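Local coordinates for ubiquinol-cytochrome C chaperone (Brucella abortus NCTC 8038, PDB 6RWT), which is a bacterial homologue of the assembly factor Cbp3, which binds newly synthesized cytochrome b, and probably serves as a chaperone in building the cytochrome bc1 complex, at residues Leu119-Ala128 and Ala145-Arg156. Residues are numbered along the deposited sequence; the frame is centred on the assembly and turned at random. Where two conformers were deposited one is given.
Sequences LDANDAQALA and ACYLGAYVLQCR
Leu119 comes nearest to Leu153 (CA to CA 6.9 Å) and Ala128 to Ala145 on segment 145-156, part of helix 145-161, and between Leu119 and Ala128 the chain leaves one helix through a Schellman motif at Asn122 and enters the next, whose 124-128 turn runs at 114° to 145-156 with axes 9.0 Å apart. At the closer end the backbones of Ala128 and Ala145 approach to 5.2 Å, CA to CA, and their CB methyls touch at 4.1 Å. Leu127 has CG anti to its backbone N (chi1 -179°), which sends CD2 down onto the helix, 3.6 Å from Gly149 O and also against Leu153 CG and Val152 CG1. The Leu153 side chain lies alongside those of Leu127 and Leu119, antiparallel to each, its CD2 packing 3.6 Å from Leu119 CD2, while its CD1 reaches Ala124 CB. Farther along, Arg156 closes the contact. Bends at chi2 and chi3 curl its chain back over Leu119, and NH1 donates to Leu119 O at 2.9 Å. The oxygen lies in the guanidinium plane; NH1 lies above the carbonyl plane, 56° out of it, and Asn122 N reaches the same oxygen from the opposite face. One carbonyl at the helix C-terminus thus takes both a Schellman-turn amide and a probably charged arginine. A water links NH1 to Asp120 OD1. Asp123 caps the new helix, its OD1 accepting from Ala126 N at 3.0 Å. Within this all-helical chaperone fold, helix 43-61 touches this contact, with Phe55 on Leu119, Leu52 on Val152 and His59 on Arg156, while Tyr115 and Ala118 of helix 100-120 back Leu127.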
# COMPACT_ATOMS: atom_id res chain seq x y z
N LEU A 119 0.20 11.23 8.73
CA LEU A 119 -0.71 11.80 7.72
C LEU A 119 -1.92 12.49 8.36
O LEU A 119 -2.27 13.61 7.97
CB LEU A 119 -1.19 10.72 6.73
CG LEU A 119 -0.17 10.26 5.68
CD1 LEU A 119 -0.70 9.04 4.95
CD2 LEU A 119 0.17 11.37 4.69
N ASP A 120 -2.54 11.84 9.35
CA ASP A 120 -3.70 12.43 10.05
C ASP A 120 -3.35 13.76 10.77
O ASP A 120 -4.18 14.66 10.83
CB ASP A 120 -4.31 11.43 11.03
CG ASP A 120 -4.99 10.24 10.34
OD1 ASP A 120 -5.14 10.23 9.09
OD2 ASP A 120 -5.39 9.31 11.07
N ALA A 121 -2.12 13.85 11.29
CA ALA A 121 -1.59 15.08 11.93
C ALA A 121 -0.94 16.08 10.95
O ALA A 121 -0.51 17.16 11.38
CB ALA A 121 -0.58 14.69 13.00
N ASN A 122 -0.84 15.72 9.67
CA ASN A 122 -0.14 16.51 8.65
C ASN A 122 1.27 16.91 9.09
O ASN A 122 1.71 18.05 8.91
CB ASN A 122 -0.99 17.73 8.26
CG ASN A 122 -2.34 17.34 7.70
OD1 ASN A 122 -3.38 17.59 8.31
ND2 ASN A 122 -2.33 16.69 6.55
N ASP A 123 1.97 15.94 9.69
CA ASP A 123 3.29 16.13 10.28
C ASP A 123 4.34 15.50 9.35
O ASP A 123 4.59 14.29 9.42
CB ASP A 123 3.30 15.51 11.69
CG ASP A 123 4.58 15.79 12.46
OD1 ASP A 123 5.62 16.08 11.83
OD2 ASP A 123 4.53 15.70 13.71
N ALA A 124 4.94 16.33 8.50
CA ALA A 124 5.94 15.88 7.51
C ALA A 124 7.25 15.38 8.13
O ALA A 124 7.89 14.50 7.56
CB ALA A 124 6.23 16.98 6.50
N GLN A 125 7.63 15.93 9.28
CA GLN A 125 8.82 15.52 9.99
C GLN A 125 8.64 14.11 10.52
O GLN A 125 9.52 13.28 10.37
CB GLN A 125 9.15 16.49 11.16
CG GLN A 125 9.49 17.91 10.71
CD GLN A 125 9.67 18.88 11.87
OE1 GLN A 125 9.41 20.07 11.74
NE2 GLN A 125 10.11 18.37 13.02
N ALA A 126 7.48 13.86 11.14
CA ALA A 126 7.15 12.54 11.66
C ALA A 126 7.08 11.50 10.54
O ALA A 126 7.52 10.35 10.70
CB ALA A 126 5.82 12.59 12.41
N LEU A 127 6.55 11.93 9.39
CA LEU A 127 6.43 11.03 8.23
C LEU A 127 7.80 10.65 7.67
O LEU A 127 8.05 9.47 7.43
CB LEU A 127 5.53 11.64 7.13
CG LEU A 127 5.28 10.81 5.86
CD1 LEU A 127 4.66 9.45 6.19
CD2 LEU A 127 4.38 11.56 4.89
N ALA A 128 8.69 11.63 7.50
CA ALA A 128 10.06 11.36 7.03
C ALA A 128 10.85 10.47 7.99
O ALA A 128 11.60 9.59 7.55
CB ALA A 128 10.81 12.66 6.78
N ALA A 145 14.36 11.20 2.08
CA ALA A 145 13.17 10.92 2.91
C ALA A 145 12.08 11.98 2.81
O ALA A 145 10.90 11.64 2.74
CB ALA A 145 13.56 10.70 4.37
N CYS A 146 12.46 13.25 2.80
CA CYS A 146 11.49 14.36 2.66
C CYS A 146 10.85 14.42 1.26
O CYS A 146 9.71 14.86 1.13
CB CYS A 146 12.16 15.69 3.01
SG CYS A 146 12.59 15.83 4.77
N TYR A 147 11.58 13.98 0.24
CA TYR A 147 11.04 13.83 -1.13
C TYR A 147 9.96 12.74 -1.19
O TYR A 147 8.87 12.95 -1.77
CB TYR A 147 12.16 13.43 -2.11
CG TYR A 147 12.65 14.49 -3.06
CD1 TYR A 147 11.96 14.76 -4.24
CD2 TYR A 147 13.84 15.18 -2.82
CE1 TYR A 147 12.41 15.72 -5.14
CE2 TYR A 147 14.31 16.14 -3.72
CZ TYR A 147 13.59 16.40 -4.87
OH TYR A 147 14.03 17.35 -5.77
N LEU A 148 10.26 11.58 -0.62
CA LEU A 148 9.30 10.48 -0.58
C LEU A 148 8.08 10.88 0.26
O LEU A 148 6.94 10.59 -0.12
CB LEU A 148 9.95 9.20 -0.05
CG LEU A 148 9.07 7.94 -0.02
CD1 LEU A 148 8.47 7.62 -1.38
CD2 LEU A 148 9.84 6.74 0.52
N GLY A 149 8.31 11.56 1.38
CA GLY A 149 7.22 12.06 2.21
C GLY A 149 6.29 13.03 1.49
O GLY A 149 5.06 12.94 1.63
N ALA A 150 6.86 13.94 0.70
CA ALA A 150 6.05 14.84 -0.13
C ALA A 150 5.15 14.06 -1.11
O ALA A 150 3.97 14.38 -1.25
CB ALA A 150 6.93 15.83 -0.89
N TYR A 151 5.72 13.04 -1.76
CA TYR A 151 4.94 12.15 -2.63
C TYR A 151 3.79 11.46 -1.88
O TYR A 151 2.66 11.43 -2.36
CB TYR A 151 5.86 11.11 -3.29
CG TYR A 151 5.17 9.94 -3.97
CD1 TYR A 151 4.64 10.04 -5.26
CD2 TYR A 151 5.07 8.70 -3.32
CE1 TYR A 151 4.01 8.96 -5.87
CE2 TYR A 151 4.44 7.62 -3.92
CZ TYR A 151 3.93 7.74 -5.20
OH TYR A 151 3.32 6.67 -5.81
N VAL A 152 4.07 10.94 -0.68
CA VAL A 152 3.06 10.24 0.12
C VAL A 152 1.91 11.19 0.53
O VAL A 152 0.73 10.82 0.41
CB VAL A 152 3.69 9.52 1.34
CG1 VAL A 152 2.62 8.94 2.26
CG2 VAL A 152 4.61 8.40 0.87
N LEU A 153 2.24 12.39 0.98
CA LEU A 153 1.24 13.42 1.31
C LEU A 153 0.34 13.76 0.11
O LEU A 153 -0.89 13.82 0.25
CB LEU A 153 1.90 14.68 1.87
CG LEU A 153 2.40 14.56 3.32
CD1 LEU A 153 3.55 15.52 3.61
CD2 LEU A 153 1.25 14.78 4.29
N GLN A 154 0.94 13.96 -1.07
CA GLN A 154 0.16 14.24 -2.29
C GLN A 154 -0.74 13.07 -2.72
O GLN A 154 -1.86 13.30 -3.17
CB GLN A 154 1.08 14.67 -3.44
CG GLN A 154 1.77 16.01 -3.22
CD GLN A 154 2.64 16.42 -4.39
OE1 GLN A 154 2.28 16.23 -5.54
NE2 GLN A 154 3.80 17.01 -4.08
N CYS A 155 -0.26 11.83 -2.57
CA CYS A 155 -1.11 10.65 -2.84
C CYS A 155 -2.33 10.60 -1.89
O CYS A 155 -3.44 10.29 -2.32
CB CYS A 155 -0.31 9.34 -2.73
SG CYS A 155 0.90 9.01 -4.05
N ARG A 156 -2.11 10.91 -0.61
CA ARG A 156 -3.21 10.95 0.36
C ARG A 156 -4.26 11.97 -0.08
O ARG A 156 -5.47 11.67 -0.08
CB ARG A 156 -2.67 11.29 1.77
CG ARG A 156 -3.69 11.18 2.91
CD ARG A 156 -4.64 12.37 3.06
NE ARG A 156 -3.93 13.65 3.00
CZ ARG A 156 -3.31 14.24 4.02
NH1 ARG A 156 -3.31 13.71 5.24
NH2 ARG A 156 -2.69 15.40 3.81
O HOH W 1 -5.06 11.76 6.63